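Local coordinates for protein carbonic anhydrase (Sordaria macrospora, PDB 4O1K) that catalyses the reversible hydration of carbon dioxide to bicarbonate, as a tetrameric zinc-dependent beta-class carbonic anhydrase, at residues Q47-W53 with L69-F75; N79-C85 with W133-I137. All blocks are in the same frame, centred on the assembly; numbering follows the deposited sequence.

Contact 1 of 2, residues Q47-W53 with L69-F75; sequences QNPEYLW and LQPGDAF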
loop_
_atom_site.group_PDB
_atom_site.type_symbol
_atom_site.label_atom_id
_atom_site.label_comp_id
_atom_site.label_asym_id
_atom_site.label_seq_id
_atom_site.Cartn_x
_atom_site.Cartn_y
_atom_site.Cartn_z
ATOM N N GLN A 47 30.096 -2.471 -8.188
ATOM C CA GLN A 47 30.276 -1.554 -7.068
ATOM C C GLN A 47 28.908 -0.963 -6.754
ATOM O O GLN A 47 28.145 -0.667 -7.676
ATOM C CB GLN A 47 31.280 -0.457 -7.418
ATOM C CG GLN A 47 32.718 -0.965 -7.513
ATOM C CD GLN A 47 33.156 -1.712 -6.260
ATOM O OE1 GLN A 47 33.100 -1.175 -5.154
ATOM N NE2 GLN A 47 33.583 -2.961 -6.429
ATOM N N ASN A 48 28.581 -0.830 -5.470
ATOM C CA ASN A 48 27.261 -0.351 -5.078
ATOM C C ASN A 48 27.015 1.036 -5.646
ATOM O O ASN A 48 27.951 1.813 -5.804
ATOM C CB ASN A 48 27.128 -0.312 -3.552
ATOM C CG ASN A 48 26.915 -1.689 -2.943
ATOM O OD1 ASN A 48 26.583 -2.651 -3.642
ATOM N ND2 ASN A 48 27.089 -1.783 -1.627
ATOM N N PRO A 49 25.751 1.355 -5.961
ATOM C CA PRO A 49 25.441 2.725 -6.379
ATOM C C PRO A 49 25.772 3.725 -5.281
ATOM O O PRO A 49 25.638 3.415 -4.091
ATOM C CB PRO A 49 23.922 2.679 -6.587
ATOM C CG PRO A 49 23.460 1.568 -5.698
ATOM C CD PRO A 49 24.537 0.528 -5.850
ATOM N N GLU A 50 26.204 4.913 -5.686
ATOM C CA GLU A 50 26.438 6.006 -4.757
ATOM C C GLU A 50 25.157 6.803 -4.539
ATOM O O GLU A 50 25.045 7.541 -3.556
ATOM C CB GLU A 50 27.504 6.946 -5.320
ATOM C CG GLU A 50 28.867 6.311 -5.487
ATOM C CD GLU A 50 29.797 6.636 -4.335
ATOM O OE1 GLU A 50 30.235 7.806 -4.232
ATOM O OE2 GLU A 50 30.086 5.722 -3.532
ATOM N N TYR A 51 24.204 6.652 -5.460
ATOM C CA TYR A 51 22.949 7.429 -5.445
ATOM C C TYR A 51 21.729 6.550 -5.424
ATOM O O TYR A 51 21.695 5.530 -6.124
ATOM C CB TYR A 51 22.822 8.236 -6.744
ATOM C CG TYR A 51 23.734 9.441 -6.859
ATOM C CD1 TYR A 51 23.257 10.716 -6.577
ATOM C CD2 TYR A 51 25.052 9.310 -7.284
ATOM C CE1 TYR A 51 24.073 11.817 -6.686
ATOM C CE2 TYR A 51 25.865 10.407 -7.404
ATOM C CZ TYR A 51 25.368 11.654 -7.102
ATOM O OH TYR A 51 26.183 12.751 -7.218
ATOM N N LEU A 52 20.718 6.983 -4.662
ATOM C CA LEU A 52 19.325 6.595 -4.865
ATOM C C LEU A 52 18.631 7.766 -5.576
ATOM O O LEU A 52 18.674 8.896 -5.112
ATOM C CB LEU A 52 18.620 6.338 -3.526
ATOM C CG LEU A 52 17.095 6.210 -3.599
ATOM C CD1 LEU A 52 16.660 5.052 -4.511
ATOM C CD2 LEU A 52 16.470 6.042 -2.212
ATOM N N TRP A 53 18.030 7.499 -6.724
ATOM C CA TRP A 53 17.380 8.537 -7.515
ATOM C C TRP A 53 15.902 8.235 -7.511
ATOM O O TRP A 53 15.487 7.154 -7.940
ATOM C CB TRP A 53 17.887 8.455 -8.949
ATOM C CG TRP A 53 17.355 9.501 -9.861
ATOM C CD1 TRP A 53 16.155 9.509 -10.523
ATOM C CD2 TRP A 53 18.044 10.692 -10.251
ATOM N NE1 TRP A 53 16.058 10.672 -11.295
ATOM C CE2 TRP A 53 17.202 11.407 -11.129
ATOM C CE3 TRP A 53 19.297 11.228 -9.929
ATOM C CZ2 TRP A 53 17.586 12.633 -11.698
ATOM C CZ3 TRP A 53 19.663 12.441 -10.484
ATOM C CH2 TRP A 53 18.820 13.122 -11.359
ATOM N N LEU A 69 26.114 10.324 -14.945
ATOM C CA LEU A 69 26.477 9.241 -14.039
ATOM C C LEU A 69 26.739 7.939 -14.787
ATOM O O LEU A 69 26.136 7.667 -15.828
ATOM C CB LEU A 69 25.385 9.014 -13.000
ATOM C CG LEU A 69 25.201 10.004 -11.854
ATOM C CD1 LEU A 69 24.010 9.587 -11.018
ATOM C CD2 LEU A 69 26.453 10.074 -10.998
ATOM N N GLN A 70 27.644 7.133 -14.249
ATOM C CA GLN A 70 27.992 5.871 -14.892
ATOM C C GLN A 70 26.978 4.778 -14.577
ATOM O O GLN A 70 26.302 4.847 -13.556
ATOM C CB GLN A 70 29.409 5.468 -14.504
ATOM C CG GLN A 70 30.433 6.297 -15.261
ATOM C CD GLN A 70 29.962 6.605 -16.684
ATOM O OE1 GLN A 70 29.882 5.711 -17.531
ATOM N NE2 GLN A 70 29.625 7.869 -16.940
ATOM N N PRO A 71 26.838 3.784 -15.473
ATOM C CA PRO A 71 25.866 2.712 -15.217
ATOM C C PRO A 71 26.175 1.996 -13.907
ATOM O O PRO A 71 27.325 1.617 -13.647
ATOM C CB PRO A 71 26.050 1.758 -16.412
ATOM C CG PRO A 71 27.353 2.175 -17.073
ATOM C CD PRO A 71 27.485 3.644 -16.788
ATOM N N GLY A 72 25.155 1.834 -13.075
ATOM C CA GLY A 72 25.338 1.195 -11.789
ATOM C C GLY A 72 25.593 2.212 -10.696
ATOM O O GLY A 72 25.619 1.860 -9.515
ATOM N N ASP A 73 25.780 3.474 -11.074
ATOM C CA ASP A 73 26.048 4.502 -10.080
ATOM C C ASP A 73 24.760 4.938 -9.434
ATOM O O ASP A 73 24.779 5.464 -8.327
ATOM C CB ASP A 73 26.703 5.712 -10.710
ATOM C CG ASP A 73 27.917 6.174 -9.942
ATOM O OD1 ASP A 73 27.876 6.151 -8.684
ATOM O OD2 ASP A 73 28.900 6.563 -10.610
ATOM N N ALA A 74 23.654 4.741 -10.148
ATOM C CA ALA A 74 22.347 5.141 -9.637
ATOM C C ALA A 74 21.419 3.955 -9.506
ATOM O O ALA A 74 21.263 3.111 -10.407
ATOM C CB ALA A 74 21.709 6.218 -10.512
ATOM N N PHE A 75 20.809 3.886 -8.346
ATOM C CA PHE A 75 19.747 2.953 -8.085
ATOM C C PHE A 75 18.513 3.793 -8.299
ATOM O O PHE A 75 18.407 4.833 -7.678
ATOM C CB PHE A 75 19.871 2.616 -6.626
ATOM C CG PHE A 75 19.085 1.461 -6.221
ATOM C CD1 PHE A 75 19.466 0.190 -6.605
ATOM C CD2 PHE A 75 17.975 1.622 -5.423
ATOM C CE1 PHE A 75 18.724 -0.903 -6.215
ATOM C CE2 PHE A 75 17.246 0.526 -5.030
ATOM C CZ PHE A 75 17.612 -0.733 -5.429
#
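Phe75 bonds through its backbone to Tyr51 and Trp53 in the first rungs of a parallel pairing between strands 51-56 and 74-79. The carbonyl O of Asp73 starts the ladder. Tyr51 N donates to Asp73 O at 3.2 Å. The N-H of Glu50 also reaches Asp73 O, but that bond is weak, bent to 127° at the hydrogen. Next, Phe75 N gives a nearly straight bond to Tyr51 O at 2.9 Å. Trp53 N then donates to Phe75 O, also at 2.9 Å. Two of these acceptors have a CA-H contact besides: Ala74 CA faces Tyr51 O, and Leu52 CA faces Phe75 O. Gly72 O lies 3.3 Å from Pro49 CA, a CA-H...O contact.

The strands belong to a beta-alpha-beta unit, with helix 63-67 in the crossover. A type II turn from Gln70 to Asp73 leads into the second strand and is closed by Asp73 N bonding to Gln70 O. Along its other edge, strand 51-56 pairs with strand 106-112, and Leu52 bonds through its backbone to His106 and Val108.

Side chains pack on both faces of the sheet. On the face that carries Tyr51 and Ala74, Leu69 CD1 lies over the Tyr51 ring, 4.2 Å from its centroid, and Leu69 CD2 meets Tyr51 CE2. The Asp73 carbonyl O sits at the edge of that ring. The side chains of Leu52 and Phe75 share the other face. Leu52 holds CG opposite its backbone N (chi1 168°), and its CD1 meets the edge of the Phe75 ring at CD2. Pro49 CG rests 3.9 Å from Phe75 CB. Glu50 and Asp73 run side by side, their carboxylates turned 59° apart. Asp73 OD1 meets the aliphatic CG of Glu50, and the two charged groups do not touch.

Contact 2 of 2, residues N79-C85 with W133-I137; sequences NIANLVC and WLRNI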
loop_
_atom_site.group_PDB
_atom_site.type_symbol
_atom_site.label_atom_id
_atom_site.label_comp_id
_atom_site.label_asym_id
_atom_site.label_seq_id
_atom_site.Cartn_x
_atom_site.Cartn_y
_atom_site.Cartn_z
ATOM N N ASN A 79 8.214 6.918 -10.311
ATOM C CA ASN A 79 6.758 6.740 -10.129
ATOM C C ASN A 79 6.049 7.992 -10.596
ATOM O O ASN A 79 6.711 8.939 -10.964
ATOM C CB ASN A 79 6.397 6.398 -8.674
ATOM C CG ASN A 79 6.713 7.503 -7.700
ATOM O OD1 ASN A 79 6.426 8.672 -7.931
ATOM N ND2 ASN A 79 7.264 7.119 -6.541
ATOM N N ILE A 80 4.722 8.004 -10.620
ATOM C CA ILE A 80 4.032 9.191 -11.137
ATOM C C ILE A 80 4.227 10.365 -10.167
ATOM O O ILE A 80 3.796 10.324 -9.004
ATOM C CB ILE A 80 2.536 8.924 -11.373
ATOM C CG1 ILE A 80 2.343 7.993 -12.574
ATOM C CG2 ILE A 80 1.806 10.241 -11.642
ATOM C CD1 ILE A 80 0.940 7.338 -12.597
ATOM N N ALA A 81 4.900 11.406 -10.666
ATOM C CA ALA A 81 5.195 12.643 -9.944
ATOM C C ALA A 81 6.194 12.506 -8.811
ATOM O O ALA A 81 6.242 13.339 -7.914
ATOM C CB ALA A 81 3.892 13.385 -9.504
ATOM N N ASN A 82 7.033 11.473 -8.885
ATOM C CA ASN A 82 8.177 11.344 -7.986
ATOM C C ASN A 82 7.799 11.500 -6.516
ATOM O O ASN A 82 8.424 12.292 -5.784
ATOM C CB ASN A 82 9.352 12.279 -8.391
ATOM C CG ASN A 82 8.926 13.734 -8.665
ATOM O OD1 ASN A 82 8.628 14.107 -9.808
ATOM N ND2 ASN A 82 8.916 14.563 -7.617
ATOM N N LEU A 83 6.757 10.766 -6.110
ATOM C CA LEU A 83 6.240 10.835 -4.745
ATOM C C LEU A 83 6.927 9.892 -3.761
ATOM O O LEU A 83 7.313 8.759 -4.106
ATOM C CB LEU A 83 4.734 10.518 -4.733
ATOM C CG LEU A 83 3.849 11.427 -5.558
ATOM C CD1 LEU A 83 2.372 10.987 -5.472
ATOM C CD2 LEU A 83 3.960 12.839 -5.039
ATOM N N VAL A 84 7.053 10.353 -2.509
ATOM C CA VAL A 84 7.539 9.496 -1.428
ATOM C C VAL A 84 6.411 9.452 -0.389
ATOM O O VAL A 84 6.295 10.366 0.443
ATOM C CB VAL A 84 8.838 10.074 -0.820
ATOM C CG1 VAL A 84 9.298 9.239 0.332
ATOM C CG2 VAL A 84 9.962 10.090 -1.886
ATOM N N CYS A 85 5.564 8.422 -0.491
ATOM C CA CYS A 85 4.337 8.321 0.341
ATOM C C CYS A 85 4.600 7.386 1.514
ATOM O O CYS A 85 5.133 6.287 1.325
ATOM C CB CYS A 85 3.193 7.736 -0.471
ATOM S SG CYS A 85 2.723 8.706 -1.954
ATOM N N TRP A 133 -3.635 8.321 -5.556
ATOM C CA TRP A 133 -2.227 8.650 -5.807
ATOM C C TRP A 133 -2.023 10.149 -6.010
ATOM O O TRP A 133 -1.184 10.774 -5.341
ATOM C CB TRP A 133 -1.684 7.828 -6.991
ATOM C CG TRP A 133 -0.210 7.956 -7.128
ATOM C CD1 TRP A 133 0.467 8.763 -7.986
ATOM C CD2 TRP A 133 0.780 7.234 -6.383
ATOM N NE1 TRP A 133 1.825 8.607 -7.813
ATOM C CE2 TRP A 133 2.040 7.659 -6.831
ATOM C CE3 TRP A 133 0.714 6.267 -5.372
ATOM C CZ2 TRP A 133 3.227 7.149 -6.315
ATOM C CZ3 TRP A 133 1.902 5.762 -4.844
ATOM C CH2 TRP A 133 3.141 6.220 -5.309
ATOM N N LEU A 134 -2.786 10.746 -6.924
ATOM C CA LEU A 134 -2.680 12.176 -7.184
ATOM C C LEU A 134 -3.120 13.035 -6.016
ATOM O O LEU A 134 -2.736 14.209 -5.913
ATOM C CB LEU A 134 -3.504 12.533 -8.399
ATOM C CG LEU A 134 -3.040 11.789 -9.631
ATOM C CD1 LEU A 134 -3.977 12.052 -10.788
ATOM C CD2 LEU A 134 -1.627 12.199 -9.970
ATOM N N ARG A 135 -3.913 12.453 -5.117
ATOM C CA ARG A 135 -4.325 13.195 -3.933
ATOM C C ARG A 135 -3.114 13.723 -3.186
ATOM O O ARG A 135 -3.151 14.825 -2.626
ATOM C CB ARG A 135 -5.188 12.294 -3.022
ATOM C CG ARG A 135 -5.818 12.995 -1.782
ATOM C CD ARG A 135 -6.824 12.031 -1.168
ATOM N NE ARG A 135 -7.786 11.614 -2.207
ATOM C CZ ARG A 135 -8.284 10.392 -2.375
ATOM N NH1 ARG A 135 -7.978 9.396 -1.554
ATOM N NH2 ARG A 135 -9.123 10.153 -3.379
ATOM N N ASN A 136 -2.016 12.970 -3.198
ATOM C CA ASN A 136 -0.814 13.423 -2.471
ATOM C C ASN A 136 -0.311 14.752 -2.957
ATOM O O ASN A 136 0.258 15.553 -2.197
ATOM C CB ASN A 136 0.289 12.394 -2.650
ATOM C CG ASN A 136 -0.032 11.112 -1.946
ATOM O OD1 ASN A 136 -0.343 10.094 -2.573
ATOM N ND2 ASN A 136 0.050 11.145 -0.637
ATOM N N ILE A 137 -0.503 14.985 -4.248
ATOM C CA ILE A 137 -0.014 16.196 -4.853
ATOM C C ILE A 137 -0.952 17.332 -4.464
ATOM O O ILE A 137 -0.519 18.463 -4.178
ATOM C CB ILE A 137 0.031 16.055 -6.366
ATOM C CG1 ILE A 137 1.079 15.005 -6.768
ATOM C CG2 ILE A 137 0.339 17.409 -6.996
ATOM C CD1 ILE A 137 0.852 14.457 -8.128
#
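Trp133 reaches from its helix into the loop 79-85 and gives its indole N-H to the carbonyl O of Ile80. Trp133 NE1 and Ile80 O are 2.9 Å apart. The bond is nearly straight, lies close to the indole plane and uses a lone pair of the carbonyl. The side chain extends with CG anti to the backbone N (chi1 -170°), which carries the indole across to the loop. Leu83 CD1 lies over one face of the Trp133 indole, 3.7 Å from its five-membered ring centroid, a CH-pi contact. Cys85 SG lies over the same face, 4.4 Å from the centre of the Trp133 six-membered ring, a sulfur-aromatic contact. Asn79 meets the ring edge at CZ2, its amide turned 79° from the indole. Its chi1 of 65° sets CG between the backbone N and carbonyl carbon. The amide can thus bridge the loop: OD1 accepts Leu83 N, and ND2 donates to Leu83 O. A leucine in place of Trp133 would probably leave the Ile80 carbonyl without its donor and open a gap beneath Leu83 and Cys85. Further along, Ile137 CD1 touches Ala81 CB at 3.5 Å. The contact is buried between helix 130-143 and the loop that joins strand 74-79 to helix 89-100, with helices 116-121 and 154-174 alongside, and Asn90 of the second subunit and Thr87 of the third pack against Trp133.

Contact 1 and contact 2 follow one another along the chain and share strand 74-79. Residues 69-75 lead into its start, and 79-85 carry on from its end. Their centres are about 23 Å apart, on opposite sides of the chain's centre, and apart from adjoining in sequence they do not touch. The zinc ion, bound by Cys56, Asp58, His112 and Cys115, lies nearer contact 2: the side chain of Ala81 is about 5 Å from it, against about 11 Å for that of Trp53. Contact 1 thus pairs the strands at the end remote from the metal, while contact 2 packs a helix against a loop beside it. Both also touch the second subunit.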